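Local coordinates for protein succinate--CoA ligase subunit alpha (Campylobacter jejuni, PDB 6MEL) that forms the alpha subunit of a CoA ligase and carries a Rossmann-like CoA-binding domain followed by a CoA-ligase domain, at residues T9-Q14 / Y31-V36; G15-E20 / Q46-K51; A25-A30 / E132-I137; K65-L70 / G89-V94. All coordinates share one frame; numbering follows the deposited sequence.

Contact 1. Residues T9-Q14 / Y31-V36; sequences TKVIVQ and YGTNIV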
loop_
_atom_site.group_PDB
_atom_site.type_symbol
_atom_site.label_atom_id
_atom_site.label_comp_id
_atom_site.label_asym_id
_atom_site.label_seq_id
_atom_site.Cartn_x
_atom_site.Cartn_y
_atom_site.Cartn_z
ATOM N N THR A 9 7.001 19.782 24.375
ATOM C CA THR A 9 7.906 19.252 23.328
ATOM C C THR A 9 8.144 20.347 22.264
ATOM O O THR A 9 7.217 20.827 21.668
ATOM C CB THR A 9 7.291 18.015 22.665
ATOM O OG1 THR A 9 6.894 17.086 23.679
ATOM C CG2 THR A 9 8.235 17.377 21.669
ATOM N N LYS A 10 9.391 20.678 21.977
ATOM C CA LYS A 10 9.712 21.605 20.907
ATOM C C LYS A 10 9.704 20.890 19.560
ATOM O O LYS A 10 10.384 19.866 19.411
ATOM C CB LYS A 10 11.096 22.194 21.138
ATOM C CG LYS A 10 11.230 22.920 22.472
ATOM C CD LYS A 10 12.215 24.065 22.443
ATOM C CE LYS A 10 13.241 23.979 23.543
ATOM N NZ LYS A 10 14.204 22.901 23.214
ATOM N N VAL A 11 9.008 21.494 18.591
ATOM C CA VAL A 11 8.765 20.896 17.301
ATOM C C VAL A 11 9.171 21.871 16.202
ATOM O O VAL A 11 8.729 23.007 16.236
ATOM C CB VAL A 11 7.270 20.564 17.133
ATOM C CG1 VAL A 11 6.973 20.033 15.728
ATOM C CG2 VAL A 11 6.773 19.609 18.215
ATOM N N ILE A 12 9.911 21.379 15.196
ATOM C CA ILE A 12 10.106 22.072 13.950
ATOM C C ILE A 12 9.287 21.384 12.868
ATOM O O ILE A 12 9.028 20.163 12.926
ATOM C CB ILE A 12 11.582 22.134 13.552
ATOM C CG1 ILE A 12 12.217 20.750 13.575
ATOM C CG2 ILE A 12 12.329 23.107 14.438
ATOM C CD1 ILE A 12 13.592 20.726 12.960
ATOM N N VAL A 13 8.940 22.157 11.845
ATOM C CA VAL A 13 8.145 21.646 10.732
ATOM C C VAL A 13 9.023 21.670 9.482
ATOM O O VAL A 13 9.520 22.705 9.088
ATOM C CB VAL A 13 6.881 22.498 10.549
ATOM C CG1 VAL A 13 6.043 22.005 9.398
ATOM C CG2 VAL A 13 6.059 22.593 11.832
ATOM N N GLN A 14 9.200 20.510 8.845
ATOM C CA GLN A 14 9.861 20.458 7.544
ATOM C C GLN A 14 8.753 20.604 6.493
ATOM O O GLN A 14 7.705 19.942 6.571
ATOM C CB GLN A 14 10.716 19.199 7.418
ATOM C CG GLN A 14 11.931 19.172 8.337
ATOM C CD GLN A 14 12.609 17.830 8.411
ATOM O OE1 GLN A 14 12.596 17.174 9.452
ATOM N NE2 GLN A 14 13.214 17.423 7.299
ATOM N N TYR A 31 -3.841 24.259 19.115
ATOM C CA TYR A 31 -4.166 23.182 20.037
ATOM C C TYR A 31 -3.189 23.136 21.226
ATOM O O TYR A 31 -3.454 22.433 22.187
ATOM C CB TYR A 31 -4.132 21.856 19.263
ATOM C CG TYR A 31 -4.800 20.699 19.952
ATOM C CD1 TYR A 31 -6.180 20.628 20.012
ATOM C CD2 TYR A 31 -4.064 19.713 20.596
ATOM C CE1 TYR A 31 -6.819 19.556 20.625
ATOM C CE2 TYR A 31 -4.689 18.634 21.213
ATOM C CZ TYR A 31 -6.074 18.555 21.222
ATOM O OH TYR A 31 -6.728 17.511 21.835
ATOM N N GLY A 32 -2.032 23.809 21.131
ATOM C CA GLY A 32 -1.073 23.878 22.256
ATOM C C GLY A 32 0.336 23.411 21.898
ATOM O O GLY A 32 1.239 23.481 22.725
ATOM N N THR A 33 0.538 22.952 20.655
ATOM C CA THR A 33 1.844 22.399 20.269
ATOM C C THR A 33 2.895 23.510 20.258
ATOM O O THR A 33 2.708 24.538 19.629
ATOM C CB THR A 33 1.820 21.740 18.885
ATOM O OG1 THR A 33 0.692 20.860 18.812
ATOM C CG2 THR A 33 3.105 20.994 18.587
ATOM N N ASN A 34 4.035 23.251 20.883
ATOM C CA ASN A 34 5.165 24.193 20.920
ATOM C C ASN A 34 5.966 24.135 19.605
ATOM O O ASN A 34 7.096 23.659 19.572
ATOM C CB ASN A 34 6.085 23.885 22.114
ATOM C CG ASN A 34 7.114 24.979 22.375
ATOM O OD1 ASN A 34 6.979 26.069 21.854
ATOM N ND2 ASN A 34 8.176 24.691 23.120
ATOM N N ILE A 35 5.403 24.644 18.515
ATOM C CA ILE A 35 6.150 24.743 17.308
ATOM C C ILE A 35 7.105 25.930 17.412
ATOM O O ILE A 35 6.648 27.064 17.545
ATOM C CB ILE A 35 5.209 24.826 16.100
ATOM C CG1 ILE A 35 4.468 23.489 15.915
ATOM C CG2 ILE A 35 5.990 25.214 14.859
ATOM C CD1 ILE A 35 3.500 23.431 14.773
ATOM N N VAL A 36 8.414 25.687 17.237
ATOM C CA VAL A 36 9.393 26.741 17.480
ATOM C C VAL A 36 9.963 27.258 16.170
ATOM O O VAL A 36 10.762 28.161 16.208
ATOM C CB VAL A 36 10.538 26.285 18.402
ATOM C CG1 VAL A 36 10.049 26.046 19.810
ATOM C CG2 VAL A 36 11.229 25.048 17.848
HETATM O O HOH W 1 4.554 20.549 21.892
#
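The side chain of V13 lays its CG2 methyl against the outer end of I35, 4.0 Å from I35 CD1, and so continues an apolar strip that starts where V11 CB meets I35 CG1 at 4.2 Å. The two segments belong to neighbouring parallel strands of a Rossmann-like sheet, the first and last elements of the beta-alpha-beta unit built around helix 19-31. V11 and I35 share the sheet face toward that helix, where C28 also packs on I35. With V11 CG1 anti to the backbone N (chi1 175°), CG2 is left to meet the methyl of T33 at 3.9 Å. On the other face I12 CG2 touches V36 CG2, and helix 57-64 packs on both residues. Two backbone bonds join the strands: V11 N donates to N34 O at 3.1 Å, and V36 N to V11 O at 2.9 Å. The axes of the short strand segments make an angle of 55°, and toward the start of the pair the contact is made by partly exposed side chains. There the aliphatic part of K10 runs alongside the N34 amide, its CG 3.6 Å from ND2, while its CD reaches V36. Beside this pair a water molecule accepts a hydrogen bond from N34 N and lies 2.7 Å from T9 O.

Contact 2. Residues G15-E20 / Q46-K51; sequences GFTGKE and QTHLGK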
loop_
_atom_site.group_PDB
_atom_site.type_symbol
_atom_site.label_atom_id
_atom_site.label_comp_id
_atom_site.label_asym_id
_atom_site.label_seq_id
_atom_site.Cartn_x
_atom_site.Cartn_y
_atom_site.Cartn_z
ATOM N N GLY A 15 8.964 21.521 5.541
ATOM C CA GLY A 15 7.934 21.904 4.568
ATOM C C GLY A 15 6.951 22.922 5.154
ATOM O O GLY A 15 5.784 22.977 4.778
ATOM N N PHE A 16 7.485 23.826 5.974
ATOM C CA PHE A 16 6.720 24.716 6.822
ATOM C C PHE A 16 5.879 25.718 6.018
ATOM O O PHE A 16 4.845 26.095 6.489
ATOM C CB PHE A 16 7.689 25.463 7.734
ATOM C CG PHE A 16 7.124 26.279 8.865
ATOM C CD1 PHE A 16 5.981 25.910 9.539
ATOM C CD2 PHE A 16 7.818 27.394 9.313
ATOM C CE1 PHE A 16 5.523 26.640 10.625
ATOM C CE2 PHE A 16 7.366 28.120 10.401
ATOM C CZ PHE A 16 6.214 27.750 11.048
ATOM N N THR A 17 6.326 26.162 4.836
ATOM C CA THR A 17 5.635 27.263 4.163
ATOM C C THR A 17 4.672 26.749 3.105
ATOM O O THR A 17 3.987 27.527 2.543
ATOM C CB THR A 17 6.572 28.299 3.524
ATOM O OG1 THR A 17 7.446 27.660 2.603
ATOM C CG2 THR A 17 7.376 29.050 4.552
ATOM N N GLY A 18 4.648 25.446 2.827
ATOM C CA GLY A 18 3.650 24.920 1.959
ATOM C C GLY A 18 2.242 25.215 2.491
ATOM O O GLY A 18 2.038 25.451 3.676
ATOM N N LYS A 19 1.258 25.166 1.593
ATOM C CA LYS A 19 -0.107 25.571 1.894
ATOM C C LYS A 19 -0.727 24.673 2.976
ATOM O O LYS A 19 -1.246 25.137 3.992
ATOM C CB LYS A 19 -0.935 25.509 0.610
ATOM C CG LYS A 19 -1.816 26.715 0.363
ATOM C CD LYS A 19 -2.937 26.437 -0.621
ATOM C CE LYS A 19 -4.199 27.215 -0.305
ATOM N NZ LYS A 19 -5.341 26.715 -1.104
ATOM N N GLU A 20 -0.695 23.376 2.727
ATOM C CA GLU A 20 -1.278 22.364 3.622
ATOM C C GLU A 20 -0.578 22.395 4.978
ATOM O O GLU A 20 -1.198 22.370 6.000
ATOM C CB GLU A 20 -1.075 20.959 3.054
ATOM C CG GLU A 20 -2.261 20.354 2.345
ATOM C CD GLU A 20 -2.213 18.828 2.420
ATOM O OE1 GLU A 20 -3.229 18.219 2.796
ATOM O OE2 GLU A 20 -1.137 18.249 2.170
ATOM N N GLN A 46 13.296 34.225 7.067
ATOM C CA GLN A 46 11.942 34.736 7.085
ATOM C C GLN A 46 11.257 34.353 8.405
ATOM O O GLN A 46 11.842 33.667 9.280
ATOM C CB GLN A 46 11.158 34.270 5.871
ATOM C CG GLN A 46 11.765 34.744 4.566
ATOM C CD GLN A 46 10.916 34.301 3.406
ATOM O OE1 GLN A 46 9.765 33.957 3.572
ATOM N NE2 GLN A 46 11.485 34.291 2.217
ATOM N N THR A 47 10.033 34.869 8.550
ATOM C CA THR A 47 9.126 34.577 9.625
ATOM C C THR A 47 7.849 33.976 9.011
ATOM O O THR A 47 7.414 34.413 7.935
ATOM C CB THR A 47 8.862 35.847 10.446
ATOM O OG1 THR A 47 10.044 36.113 11.203
ATOM C CG2 THR A 47 7.741 35.693 11.433
ATOM N N HIS A 48 7.262 32.977 9.692
ATOM C CA HIS A 48 6.035 32.268 9.207
ATOM C C HIS A 48 5.268 31.760 10.432
ATOM O O HIS A 48 5.857 31.153 11.364
ATOM C CB HIS A 48 6.402 31.199 8.148
ATOM C CG HIS A 48 5.240 30.456 7.569
ATOM N ND1 HIS A 48 4.314 31.041 6.742
ATOM C CD2 HIS A 48 4.834 29.169 7.725
ATOM C CE1 HIS A 48 3.414 30.142 6.352
ATOM N NE2 HIS A 48 3.720 28.975 6.933
ATOM N N LEU A 49 3.994 32.160 10.510
ATOM C CA LEU A 49 3.140 31.900 11.662
ATOM C C LEU A 49 3.832 32.327 12.952
ATOM O O LEU A 49 3.728 31.643 13.971
ATOM C CB LEU A 49 2.810 30.403 11.704
ATOM C CG LEU A 49 2.029 29.885 10.503
ATOM C CD1 LEU A 49 1.826 28.375 10.618
ATOM C CD2 LEU A 49 0.676 30.607 10.405
ATOM N N GLY A 50 4.516 33.466 12.892
ATOM C CA GLY A 50 5.223 34.083 14.019
ATOM C C GLY A 50 6.481 33.351 14.467
ATOM O O GLY A 50 6.988 33.616 15.558
ATOM N N LYS A 51 7.028 32.450 13.642
ATOM C CA LYS A 51 8.195 31.678 14.041
ATOM C C LYS A 51 9.258 31.763 12.964
ATOM O O LYS A 51 8.952 32.017 11.811
ATOM C CB LYS A 51 7.790 30.209 14.236
ATOM C CG LYS A 51 6.707 30.009 15.272
ATOM C CD LYS A 51 7.190 30.350 16.655
ATOM C CE LYS A 51 6.047 30.396 17.647
ATOM N NZ LYS A 51 6.606 30.679 18.987
#
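H48 drives the edge of its imidazole into the face of the F16 ring, a T-shaped stack with planes at 88° and centroids 4.8 Å apart. This is the tight part of the contact. H48 CD2 sits 3.6 Å above the F16 plane, over the ring centre, and the phenyl CZ comes to 3.4 Å from H48 O. A chi1 of -170° turns the F16 ring away from its own backbone N, face on to the histidine. The imidazole is itself sandwiched: T17 CG2 makes a CH-pi contact over one face, 4.1 Å from the ring centroid, while CG of L49 lies over the opposite face. A hydrogen bond between H48 NE2 and the hydroxyl of T22, in helix 19-31, helps to fix the rotation of the ring. Toward the solvent side the packing thins out. L49 CD1 reaches F16 CE1 at 4.1 Å, and K51 brings only its CB to the phenyl edge, 4.3 Å from CZ, before the rest of its chain leads away. The arrangement joins two turns of a Rossmann-like domain: the glycine-containing loop between the first strand and its helix, a type I turn ending at the N-cap G18, and the type I' turn of a beta hairpin at the sheet margin.

Contact 3. Residues A25-A30 / E132-I137; sequences AEQCMA and ECKLGI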
loop_
_atom_site.group_PDB
_atom_site.type_symbol
_atom_site.label_atom_id
_atom_site.label_comp_id
_atom_site.label_asym_id
_atom_site.label_seq_id
_atom_site.Cartn_x
_atom_site.Cartn_y
_atom_site.Cartn_z
ATOM N N ALA A 25 -0.081 23.357 10.624
ATOM C CA ALA A 25 0.844 23.949 11.645
ATOM C C ALA A 25 0.093 24.956 12.528
ATOM O O ALA A 25 0.265 24.963 13.765
ATOM C CB ALA A 25 2.052 24.610 11.016
ATOM N N GLU A 26 -0.789 25.744 11.917
ATOM C CA GLU A 26 -1.575 26.763 12.632
ATOM C C GLU A 26 -2.531 26.060 13.602
ATOM O O GLU A 26 -2.611 26.405 14.775
ATOM C CB GLU A 26 -2.292 27.640 11.598
ATOM C CG GLU A 26 -2.969 28.881 12.163
ATOM C CD GLU A 26 -3.496 29.808 11.076
ATOM O OE1 GLU A 26 -4.315 29.355 10.251
ATOM O OE2 GLU A 26 -3.055 30.971 11.030
ATOM N N GLN A 27 -3.273 25.061 13.087
ATOM C CA GLN A 27 -4.166 24.275 13.962
ATOM C C GLN A 27 -3.366 23.584 15.082
ATOM O O GLN A 27 -3.815 23.570 16.211
ATOM C CB GLN A 27 -4.986 23.268 13.172
ATOM C CG GLN A 27 -5.956 23.935 12.207
ATOM C CD GLN A 27 -7.110 23.020 11.890
ATOM O OE1 GLN A 27 -7.055 21.803 12.080
ATOM N NE2 GLN A 27 -8.201 23.630 11.478
ATOM N N CYS A 28 -2.169 23.057 14.795
ATOM C CA CYS A 28 -1.348 22.393 15.846
ATOM C C CYS A 28 -0.955 23.413 16.938
ATOM O O CYS A 28 -1.053 23.142 18.142
ATOM C CB CYS A 28 -0.114 21.713 15.259
ATOM S SG CYS A 28 -0.509 20.282 14.195
ATOM N N MET A 29 -0.535 24.599 16.512
ATOM C CA MET A 29 -0.183 25.661 17.451
ATOM C C MET A 29 -1.389 26.069 18.309
ATOM O O MET A 29 -1.263 26.148 19.532
ATOM C CB MET A 29 0.375 26.876 16.714
ATOM C CG MET A 29 1.795 26.639 16.216
ATOM S SD MET A 29 2.333 27.878 14.963
ATOM C CE MET A 29 3.733 28.545 15.838
ATOM N N ALA A 30 -2.560 26.224 17.693
ATOM C CA ALA A 30 -3.779 26.615 18.429
ATOM C C ALA A 30 -4.138 25.527 19.433
ATOM O O ALA A 30 -4.671 25.836 20.482
ATOM C CB ALA A 30 -4.950 26.884 17.499
ATOM N N GLU A 132 -3.245 18.543 24.858
ATOM C CA GLU A 132 -1.925 19.081 25.165
ATOM C C GLU A 132 -1.202 19.506 23.889
ATOM O O GLU A 132 -0.605 20.575 23.841
ATOM C CB GLU A 132 -1.071 18.062 25.905
ATOM C CG GLU A 132 -1.196 18.063 27.423
ATOM C CD GLU A 132 -0.034 17.327 28.103
ATOM O OE1 GLU A 132 1.139 17.863 28.109
ATOM O OE2 GLU A 132 -0.273 16.191 28.598
ATOM N N CYS A 133 -1.138 18.610 22.892
ATOM C CA CYS A 133 -0.414 18.908 21.669
ATOM C C CYS A 133 -0.812 17.920 20.584
ATOM O O CYS A 133 -1.236 16.780 20.853
ATOM C CB CYS A 133 1.094 18.839 21.862
ATOM S SG CYS A 133 1.690 17.166 22.200
ATOM N N LYS A 134 -0.639 18.361 19.352
ATOM C CA LYS A 134 -0.863 17.495 18.213
ATOM C C LYS A 134 0.162 17.815 17.121
ATOM O O LYS A 134 0.510 18.979 16.884
ATOM C CB LYS A 134 -2.327 17.593 17.774
ATOM C CG LYS A 134 -2.650 18.621 16.707
ATOM C CD LYS A 134 -4.100 18.625 16.348
ATOM C CE LYS A 134 -4.488 19.571 15.221
ATOM N NZ LYS A 134 -4.199 18.960 13.898
ATOM N N LEU A 135 0.695 16.756 16.509
ATOM C CA LEU A 135 1.700 16.882 15.433
ATOM C C LEU A 135 1.163 16.100 14.245
ATOM O O LEU A 135 1.282 14.860 14.196
ATOM C CB LEU A 135 3.038 16.296 15.870
ATOM C CG LEU A 135 3.887 17.062 16.889
ATOM C CD1 LEU A 135 3.293 16.968 18.284
ATOM C CD2 LEU A 135 5.275 16.477 16.921
ATOM N N GLY A 136 0.500 16.815 13.339
ATOM C CA GLY A 136 -0.157 16.166 12.235
ATOM C C GLY A 136 -1.496 16.792 11.926
ATOM O O GLY A 136 -1.689 17.995 12.169
ATOM N N ILE A 137 -2.366 15.971 11.344
ATOM C CA ILE A 137 -3.542 16.419 10.621
ATOM C C ILE A 137 -4.818 15.921 11.316
ATOM O O ILE A 137 -5.922 16.004 10.756
ATOM C CB ILE A 137 -3.505 15.941 9.158
ATOM C CG1 ILE A 137 -3.579 14.415 9.067
ATOM C CG2 ILE A 137 -2.301 16.518 8.408
ATOM C CD1 ILE A 137 -3.754 13.884 7.628
HETATM O O HOH W 2 -4.705 20.080 11.633
#
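The thiol of C28 is set between two main-chain carbonyl oxygens of the same strand, with SG 3.2 Å from K134 O and 3.3 Å from G136 O. The sulfur gets there with SG anti to its own carbonyl carbon (chi1 -67°), directed from the helix onto the strand. The hydroxyl of T33 hydrogen-bonds both K134 O and C28 O and so links the end of the helix to the strand. A buried lysine, K134, lies over this thiol. K134 CG passes 3.7 Å from C28 SG, and CE packs near the backbone of Q27. Beyond CB the chain runs straight until its last torsion, where a bend (chi4 81°) turns the ammonium group back toward its own strand. There NZ donates to M138 O, makes a weak bond to G136 O at 3.2 Å, and donates to a water 2.6 Å away. That water in turn donates to Q27 OE1 at 2.9 Å and bridges helix and strand. These oxygens probably help to offset the cost of burying a positive charge. Q27 also packs on an apolar side chain of the partner chain. The short helix and strand segments run nearly antiparallel, at 166°, and form an interdomain seam, in which the crossover helix of the Rossmann-like beta-alpha-beta unit lies against the strand outermost within this chain in the second mixed sheet.

Contact 4. Residues K65-L70 / G89-V94; sequences KADVSL and GIKLAV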
loop_
_atom_site.group_PDB
_atom_site.type_symbol
_atom_site.label_atom_id
_atom_site.label_comp_id
_atom_site.label_asym_id
_atom_site.label_seq_id
_atom_site.Cartn_x
_atom_site.Cartn_y
_atom_site.Cartn_z
ATOM N N LYS A 65 17.151 24.234 19.361
ATOM C CA LYS A 65 17.355 23.010 20.160
ATOM C C LYS A 65 16.149 22.055 20.132
ATOM O O LYS A 65 16.071 21.182 20.958
ATOM C CB LYS A 65 17.777 23.404 21.577
ATOM C CG LYS A 65 19.087 24.196 21.563
ATOM C CD LYS A 65 19.407 24.915 22.852
ATOM C CE LYS A 65 20.584 25.863 22.687
ATOM N NZ LYS A 65 21.336 26.022 23.955
ATOM N N ALA A 66 15.256 22.185 19.147
ATOM C CA ALA A 66 14.164 21.190 18.888
ATOM C C ALA A 66 14.765 19.805 18.613
ATOM O O ALA A 66 15.799 19.722 17.981
ATOM C CB ALA A 66 13.360 21.638 17.695
ATOM N N ASP A 67 14.124 18.739 19.102
ATOM C CA ASP A 67 14.560 17.401 18.725
ATOM C C ASP A 67 13.400 16.564 18.195
ATOM O O ASP A 67 13.544 15.344 18.031
ATOM C CB ASP A 67 15.374 16.724 19.828
ATOM C CG ASP A 67 14.635 16.451 21.114
ATOM O OD1 ASP A 67 13.416 16.682 21.164
ATOM O OD2 ASP A 67 15.315 16.051 22.065
ATOM N N VAL A 68 12.288 17.225 17.870
ATOM C CA VAL A 68 11.170 16.583 17.245
ATOM C C VAL A 68 10.833 17.354 15.971
ATOM O O VAL A 68 10.782 18.547 16.006
ATOM C CB VAL A 68 9.972 16.493 18.206
ATOM C CG1 VAL A 68 8.808 15.792 17.550
ATOM C CG2 VAL A 68 10.371 15.789 19.501
ATOM N N SER A 69 10.623 16.641 14.861
ATOM C CA SER A 69 10.262 17.260 13.617
ATOM C C SER A 69 8.953 16.676 13.088
ATOM O O SER A 69 8.682 15.446 13.179
ATOM C CB SER A 69 11.365 17.100 12.599
ATOM O OG SER A 69 11.018 17.774 11.403
ATOM N N LEU A 70 8.175 17.542 12.451
ATOM C CA LEU A 70 6.900 17.192 11.809
ATOM C C LEU A 70 7.059 17.486 10.312
ATOM O O LEU A 70 7.324 18.654 9.910
ATOM C CB LEU A 70 5.787 18.023 12.445
ATOM C CG LEU A 70 4.404 17.939 11.787
ATOM C CD1 LEU A 70 3.860 16.530 11.746
ATOM C CD2 LEU A 70 3.431 18.806 12.562
ATOM N N GLY A 89 20.416 15.427 14.165
ATOM C CA GLY A 89 20.217 15.071 15.598
ATOM C C GLY A 89 18.750 15.068 16.049
ATOM O O GLY A 89 18.475 14.906 17.248
ATOM N N ILE A 90 17.783 15.156 15.123
ATOM C CA ILE A 90 16.381 14.930 15.504
ATOM C C ILE A 90 16.204 13.526 16.096
ATOM O O ILE A 90 16.771 12.582 15.590
ATOM C CB ILE A 90 15.445 15.177 14.311
ATOM C CG1 ILE A 90 15.543 16.627 13.837
ATOM C CG2 ILE A 90 14.012 14.788 14.647
ATOM C CD1 ILE A 90 15.057 17.656 14.865
ATOM N N LYS A 91 15.388 13.412 17.160
ATOM C CA LYS A 91 15.175 12.148 17.866
ATOM C C LYS A 91 13.849 11.476 17.489
ATOM O O LYS A 91 13.727 10.284 17.611
ATOM C CB LYS A 91 15.258 12.366 19.374
ATOM C CG LYS A 91 16.655 12.778 19.849
ATOM C CD LYS A 91 17.777 11.897 19.321
ATOM C CE LYS A 91 19.164 12.512 19.449
ATOM N NZ LYS A 91 20.093 11.972 18.418
ATOM N N LEU A 92 12.900 12.236 16.973
ATOM C CA LEU A 92 11.584 11.752 16.581
ATOM C C LEU A 92 11.120 12.591 15.379
ATOM O O LEU A 92 11.055 13.802 15.455
ATOM C CB LEU A 92 10.587 11.879 17.747
ATOM C CG LEU A 92 9.165 11.406 17.403
ATOM C CD1 LEU A 92 9.135 9.900 17.150
ATOM C CD2 LEU A 92 8.164 11.737 18.503
ATOM N N ALA A 93 10.856 11.924 14.256
ATOM C CA ALA A 93 10.330 12.543 13.056
ATOM C C ALA A 93 8.970 11.937 12.748
ATOM O O ALA A 93 8.854 10.719 12.575
ATOM C CB ALA A 93 11.278 12.338 11.897
ATOM N N VAL A 94 7.968 12.809 12.668
ATOM C CA VAL A 94 6.630 12.441 12.368
ATOM C C VAL A 94 6.371 12.760 10.897
ATOM O O VAL A 94 6.411 13.924 10.486
ATOM C CB VAL A 94 5.655 13.184 13.303
ATOM C CG1 VAL A 94 4.229 12.792 13.017
ATOM C CG2 VAL A 94 5.981 12.959 14.768
#
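D67 O receives two neighbouring amides of the facing segment, K91 N at 2.8 Å and, weakly, L92 N at 3.3 Å, at the point where the two segments enter the sheet. From here they run as parallel strands, the flanks of the beta-alpha-beta unit that crosses over through helix 78-87 in the Rossmann-like domain. The ladder continues with S69 N donating to L92 O at 2.9 Å and V94 N to S69 O at 2.8 Å; the second bond is almost straight, with 174° at the hydrogen. Each of these two acceptors also has a CA-H contact, L92 O from V68 CA and S69 O from A93 CA. The remaining edges are taken up by neighbours: V68 and L70 bond to strand 10-14, K91 and A93 to K118. S69 OG, held anti to the backbone N (chi1 -177°), is directed at Q14 OE1 on the adjacent strand 10-14, which satisfies this buried hydroxyl. Apolar groups fill in around these bonds. I90 spreads over the first carbonyl, its CG2 3.5 Å from D67 O, and touches S69 CB with the same methyl. The D67 and K91 side chains cross at about a right angle, CB of D67 against CG of K91. On the face bearing L70 and V94, L70 CD1 packs 4.0 Å from V94 CG1.

How the contacts relate
Contacts 1 and 4 are neighbouring pairings within the parallel part of one mixed sheet, with strands 10-14 and 68-71 side by side between them; both rely on backbone bonds backed by aliphatic side chains, contact 4 being the more buried. Contact 2 lies at the surface, about 12 Å from contact 1 between centres, and replaces the ladder with aromatic and methyl packing between turns. Contact 3 shares helix 19-31 with contact 2, yet it is buried and mixes a thiol, carbonyls, a lysine and a water. Contacts 2 and 3 meet where L49 and K51 pack on A25 and M29. On the strand side of contact 3, L135 reaches V68, L70 and V94 of contact 4.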